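Long-range contacts in enoyl-CoA hydratase, EchA3 (Mycobacterium marinum M, PDB 3R6H), which probably acts as a lyase of lipid metabolism, as a member of the crotonase-like enoyl-CoA hydratase/isomerase family: residues Ala106-Ala111 / Gln129-Ala134; Val7-Asp12 / Asp41-Asp46. All blocks are in the same frame, centred on the assembly; numbering follows the deposited sequence.

Contact 1 (Ala106-Ala111 / Gln129-Ala134); sequences AIAMGA and QANEVA. With K (potassium ion), chain B.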
loop_
_atom_site.group_PDB
_atom_site.type_symbol
_atom_site.label_atom_id
_atom_site.label_comp_id
_atom_site.label_asym_id
_atom_site.label_seq_id
_atom_site.Cartn_x
_atom_site.Cartn_y
_atom_site.Cartn_z
ATOM N N ALA A 106 -7.792 -20.674 -1.212
ATOM C CA ALA A 106 -6.830 -20.396 -2.280
ATOM C C ALA A 106 -5.462 -20.409 -1.653
ATOM O O ALA A 106 -5.132 -19.514 -0.889
ATOM C CB ALA A 106 -7.102 -19.022 -2.945
ATOM N N ILE A 107 -4.675 -21.435 -1.986
ATOM C CA ILE A 107 -3.389 -21.675 -1.318
ATOM C C ILE A 107 -2.255 -21.648 -2.339
ATOM O O ILE A 107 -2.354 -22.264 -3.429
ATOM C CB ILE A 107 -3.369 -23.047 -0.573
ATOM C CG1 ILE A 107 -4.527 -23.152 0.406
ATOM C CG2 ILE A 107 -2.015 -23.265 0.124
ATOM C CD1 ILE A 107 -4.517 -22.107 1.504
ATOM N N ALA A 108 -1.200 -20.910 -1.985
ATOM C CA ALA A 108 0.063 -20.908 -2.742
ATOM C C ALA A 108 -0.217 -20.500 -4.198
ATOM O O ALA A 108 -0.756 -19.412 -4.407
ATOM C CB ALA A 108 0.769 -22.258 -2.621
ATOM N N MET A 109 0.060 -21.330 -5.218
ATOM C CA MET A 109 -0.306 -20.925 -6.589
ATOM C C MET A 109 -1.813 -20.601 -6.754
ATOM O O MET A 109 -2.175 -19.781 -7.595
ATOM C CB MET A 109 0.159 -21.955 -7.638
ATOM C CG MET A 109 -0.065 -21.539 -9.090
ATOM S SD MET A 109 0.945 -20.141 -9.640
ATOM C CE MET A 109 -0.305 -19.151 -10.442
ATOM N N GLY A 110 -2.684 -21.184 -5.933
ATOM C CA GLY A 110 -4.095 -20.841 -5.968
ATOM C C GLY A 110 -4.315 -19.388 -5.546
ATOM O O GLY A 110 -5.158 -18.685 -6.104
ATOM N N ALA A 111 -3.562 -18.958 -4.540
ATOM C CA ALA A 111 -3.590 -17.552 -4.110
ATOM C C ALA A 111 -3.002 -16.617 -5.177
ATOM O O ALA A 111 -3.484 -15.499 -5.384
ATOM C CB ALA A 111 -2.836 -17.396 -2.740
ATOM N N GLN A 129 -3.812 -18.040 1.493
ATOM C CA GLN A 129 -2.513 -18.202 2.130
ATOM C C GLN A 129 -1.459 -18.609 1.146
ATOM O O GLN A 129 -1.681 -19.500 0.339
ATOM C CB GLN A 129 -2.595 -19.293 3.193
ATOM C CG GLN A 129 -1.319 -19.451 4.003
ATOM C CD GLN A 129 -1.263 -20.734 4.812
ATOM O OE1 GLN A 129 -1.993 -21.696 4.552
ATOM N NE2 GLN A 129 -0.339 -20.774 5.769
ATOM N N ALA A 130 -0.336 -17.915 1.170
ATOM C CA ALA A 130 0.889 -18.390 0.514
ATOM C C ALA A 130 1.639 -19.184 1.589
ATOM O O ALA A 130 2.335 -18.627 2.407
ATOM C CB ALA A 130 1.724 -17.194 0.017
ATOM N N ASN A 131 1.444 -20.492 1.606
ATOM C CA ASN A 131 1.957 -21.320 2.662
ATOM C C ASN A 131 3.364 -21.831 2.441
ATOM O O ASN A 131 3.842 -22.615 3.233
ATOM C CB ASN A 131 1.017 -22.510 2.896
ATOM C CG ASN A 131 1.097 -23.566 1.800
ATOM O OD1 ASN A 131 1.355 -23.257 0.638
ATOM N ND2 ASN A 131 0.840 -24.846 2.179
ATOM N N GLU A 132 4.036 -21.350 1.398
ATOM C CA GLU A 132 5.338 -21.852 1.004
ATOM C C GLU A 132 6.335 -21.933 2.155
ATOM O O GLU A 132 6.943 -22.978 2.380
ATOM C CB GLU A 132 5.910 -20.983 -0.100
ATOM C CG GLU A 132 5.355 -21.205 -1.504
ATOM C CD GLU A 132 3.975 -20.584 -1.832
ATOM O OE1 GLU A 132 3.284 -20.072 -0.941
ATOM O OE2 GLU A 132 3.605 -20.649 -3.034
ATOM N N VAL A 133 6.484 -20.859 2.916
ATOM C CA VAL A 133 7.535 -20.819 3.942
ATOM C C VAL A 133 7.236 -21.842 5.045
ATOM O O VAL A 133 8.157 -22.395 5.652
ATOM C CB VAL A 133 7.671 -19.363 4.495
ATOM C CG1 VAL A 133 8.368 -19.295 5.850
ATOM C CG2 VAL A 133 8.339 -18.432 3.445
ATOM N N ALA A 134 5.954 -22.103 5.300
ATOM C CA ALA A 134 5.548 -23.060 6.328
ATOM C C ALA A 134 5.915 -24.494 5.944
ATOM O O ALA A 134 6.119 -25.332 6.830
ATOM C CB ALA A 134 4.041 -22.974 6.606
HETATM K K K B . 5.312 -21.599 -5.103
HETATM O O HOH W 1 4.134 -23.791 -4.438
#
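Ala106, Ile107 and Ala108 run alongside Gln129 as a short piece of parallel sheet, a worked example of how two backbone bonds can join a pair of strand ends. Gln129 N donates to Ala106 O at 3.1 Å. Two residues further on, Ala108 N returns the bond to Gln129 O at 2.8 Å, almost straight at the hydrogen (169°). The same oxygen receives a CA-H...O contact from Ile107, so two donors converge on it.

The apolar contacts are made mainly by Ile107, whose two branches divide the work. CD1 rests against Gln129 CB at 3.8 Å, with the two side chains side by side and pointing the same way. CG2, placed anti to the backbone N while CG1 lies beside it (chi1 -55°), instead meets the Asn131 amide, with OD1 at 3.4 Å; those two side chains cross at about a right angle.

Side-chain oxygens of Asn131 and Glu132 lie against the methyl of Ala108. Its CB lies 3.5 Å from Asn131 OD1 and 3.3 Å from Glu132 OE2. A bend at chi2 (78°) helps to bring the Glu132 carboxylate back over this alanine, where OE2 also binds the potassium ion at 2.9 Å; a water is a further ligand. Gln129 NE2, at the end of an extended chain, is hydrogen-bonded to Ala163 O.

Ala108 occupies the N-cap position of helix 109-114, so strand 105-107 passes directly into the helix beside strand 128-129. In crotonase relatives, a backbone N-H near the start of the corresponding helix contributes to the oxyanion hole. Phe112 of this helix packs on Ala130 and Glu132, Met109 reaches helix 75-92, and Val133 meets Thr208 of a second subunit.

Contact 2 (Val7-Asp12 / Asp41-Asp46); sequences VTYTHD and DAADRD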
loop_
_atom_site.group_PDB
_atom_site.type_symbol
_atom_site.label_atom_id
_atom_site.label_comp_id
_atom_site.label_asym_id
_atom_site.label_seq_id
_atom_site.Cartn_x
_atom_site.Cartn_y
_atom_site.Cartn_z
ATOM N N VAL A 7 -11.684 -28.638 -16.570
ATOM C CA VAL A 7 -12.154 -27.263 -16.788
ATOM C C VAL A 7 -13.416 -27.303 -17.658
ATOM O O VAL A 7 -13.479 -28.114 -18.612
ATOM C CB VAL A 7 -11.043 -26.391 -17.425
ATOM C CG1 VAL A 7 -11.549 -24.979 -17.786
ATOM C CG2 VAL A 7 -9.868 -26.296 -16.469
ATOM N N THR A 8 -14.437 -26.528 -17.277
ATOM C CA THR A 8 -15.647 -26.333 -18.080
ATOM C C THR A 8 -15.741 -24.877 -18.457
ATOM O O THR A 8 -15.602 -23.995 -17.597
ATOM C CB THR A 8 -16.921 -26.753 -17.335
ATOM O OG1 THR A 8 -16.813 -28.131 -16.959
ATOM C CG2 THR A 8 -18.170 -26.577 -18.227
ATOM N N TYR A 9 -15.916 -24.623 -19.748
ATOM C CA TYR A 9 -16.090 -23.287 -20.278
ATOM C C TYR A 9 -17.516 -23.094 -20.783
ATOM O O TYR A 9 -18.044 -23.932 -21.531
ATOM C CB TYR A 9 -15.120 -23.016 -21.431
ATOM C CG TYR A 9 -15.441 -21.736 -22.190
ATOM C CD1 TYR A 9 -15.156 -20.486 -21.649
ATOM C CD2 TYR A 9 -16.015 -21.766 -23.447
ATOM C CE1 TYR A 9 -15.449 -19.307 -22.340
ATOM C CE2 TYR A 9 -16.313 -20.597 -24.134
ATOM C CZ TYR A 9 -16.026 -19.367 -23.582
ATOM O OH TYR A 9 -16.323 -18.210 -24.277
ATOM N N THR A 10 -18.137 -21.998 -20.362
ATOM C CA THR A 10 -19.446 -21.599 -20.872
ATOM C C THR A 10 -19.442 -20.118 -21.280
ATOM O O THR A 10 -18.747 -19.291 -20.694
ATOM C CB THR A 10 -20.592 -21.922 -19.874
ATOM O OG1 THR A 10 -20.321 -21.388 -18.572
ATOM C CG2 THR A 10 -20.771 -23.430 -19.733
ATOM N N HIS A 11 -20.192 -19.821 -22.333
ATOM C CA HIS A 11 -20.237 -18.516 -22.974
ATOM C C HIS A 11 -21.669 -18.057 -22.758
ATOM O O HIS A 11 -22.614 -18.682 -23.256
ATOM C CB HIS A 11 -19.906 -18.676 -24.481
ATOM C CG HIS A 11 -19.981 -17.401 -25.272
ATOM N ND1 HIS A 11 -20.245 -17.379 -26.625
ATOM C CD2 HIS A 11 -19.829 -16.106 -24.897
ATOM C CE1 HIS A 11 -20.242 -16.126 -27.050
ATOM N NE2 HIS A 11 -19.997 -15.333 -26.019
ATOM N N ASP A 12 -21.835 -16.985 -22.007
ATOM C CA ASP A 12 -23.140 -16.581 -21.509
ATOM C C ASP A 12 -23.346 -15.121 -21.835
ATOM O O ASP A 12 -22.975 -14.216 -21.036
ATOM C CB ASP A 12 -23.230 -16.825 -19.996
ATOM N N ASP A 41 -8.375 -19.677 -24.407
ATOM C CA ASP A 41 -8.382 -19.649 -25.873
ATOM C C ASP A 41 -9.833 -19.578 -26.402
ATOM O O ASP A 41 -10.128 -18.851 -27.349
ATOM C CB ASP A 41 -7.694 -20.897 -26.449
ATOM C CG ASP A 41 -6.199 -20.943 -26.231
ATOM O OD1 ASP A 41 -5.588 -19.948 -25.786
ATOM O OD2 ASP A 41 -5.623 -22.036 -26.513
ATOM N N ALA A 42 -10.726 -20.358 -25.802
ATOM C CA ALA A 42 -12.135 -20.373 -26.209
ATOM C C ALA A 42 -12.814 -19.027 -25.924
ATOM O O ALA A 42 -13.546 -18.506 -26.749
ATOM C CB ALA A 42 -12.872 -21.524 -25.549
ATOM N N ALA A 43 -12.525 -18.431 -24.768
ATOM C CA ALA A 43 -13.039 -17.110 -24.464
ATOM C C ALA A 43 -12.524 -16.074 -25.469
ATOM O O ALA A 43 -13.266 -15.177 -25.883
ATOM C CB ALA A 43 -12.654 -16.704 -22.993
ATOM N N ASP A 44 -11.250 -16.195 -25.840
ATOM C CA ASP A 44 -10.632 -15.289 -26.806
ATOM C C ASP A 44 -11.368 -15.413 -28.156
ATOM O O ASP A 44 -11.735 -14.414 -28.769
ATOM C CB ASP A 44 -9.147 -15.617 -27.008
ATOM C CG ASP A 44 -8.268 -15.251 -25.819
ATOM O OD1 ASP A 44 -8.743 -14.567 -24.889
ATOM O OD2 ASP A 44 -7.086 -15.660 -25.842
ATOM N N ARG A 45 -11.601 -16.654 -28.566
ATOM C CA ARG A 45 -12.345 -16.941 -29.799
ATOM C C ARG A 45 -13.733 -16.320 -29.813
ATOM O O ARG A 45 -14.154 -15.769 -30.836
ATOM C CB ARG A 45 -12.467 -18.446 -29.997
ATOM C CG ARG A 45 -11.183 -19.106 -30.435
ATOM C CD ARG A 45 -11.448 -20.439 -31.118
ATOM N NE ARG A 45 -11.939 -21.463 -30.191
ATOM C CZ ARG A 45 -11.165 -22.217 -29.403
ATOM N NH1 ARG A 45 -9.847 -22.084 -29.410
ATOM N NH2 ARG A 45 -11.720 -23.120 -28.609
ATOM N N ASP A 46 -14.427 -16.388 -28.670
ATOM C CA ASP A 46 -15.751 -15.781 -28.500
ATOM C C ASP A 46 -15.727 -14.265 -28.278
ATOM O O ASP A 46 -16.778 -13.630 -28.289
ATOM C CB ASP A 46 -16.519 -16.472 -27.358
ATOM C CG ASP A 46 -16.916 -17.893 -27.699
ATOM O OD1 ASP A 46 -17.059 -18.177 -28.916
ATOM O OD2 ASP A 46 -17.073 -18.730 -26.778
#
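The Tyr9 ring has the methyl of Ala42 over one face, its CB 4.0 Å from the ring centroid in a CH-pi contact, and the backbone N of His11 toward the rim of the opposite face. At its edge, in the ring plane, stands Asp46 OD2. Over one face of the His11 ring lies Asp46 CB, a CH-pi contact 3.8 Å from the centroid, with the carboxylate plane stacked at 13° to the ring.

Asp46 OD2 bonds to the tyrosine but only lies near the histidine. Tyr9 OH donates to Asp46 OD2 at 2.7 Å, meeting the anti lone pair of that oxygen, on the side away from OD1, whereas His11 ND1 stays 3.5 Å from Asp46 OD2 at an angle too poor for a hydrogen bond. With CG anti to the backbone N (chi1 169°), the tyrosine ring extends to the helix, where CE1 also touches Ala43 CB at 3.9 Å.

Val48, in the following loop, packs against Tyr9, His11 and Ala43. Strand 7-12 and the helical segment 41-46 run nearly parallel, 9.3 Å apart between axes. This is alpha/beta layering: helix 30-46, the connection of the beta-alpha-beta crossover from strand 15-20 to strand 50-54, lies against the outermost strand of the crotonase sheet.

How the contacts relate
From the N terminus, the chain first lays down the outermost strand of the six-stranded sheet, turns back through strand 15-20 and runs into helix 30-46; contact 2 closes this first loop. Strand 50-54, helix 75-92 and strand 98-102 follow before contact 1 closes a second, shorter loop, running from strand 105-107 through helix 109-114 and strand 119-122 to segment 129-134, which starts at the end of strand 128-129. The loops stand in series, neither nesting nor crossing. Contact 2 joins helix to sheet at the surface; contact 1 joins strand to strand in the small sheet and the start of helix 109-114 to the loop that follows strand 128-129. Their centres lie about 27 Å apart, on opposite sides of the chain's centre.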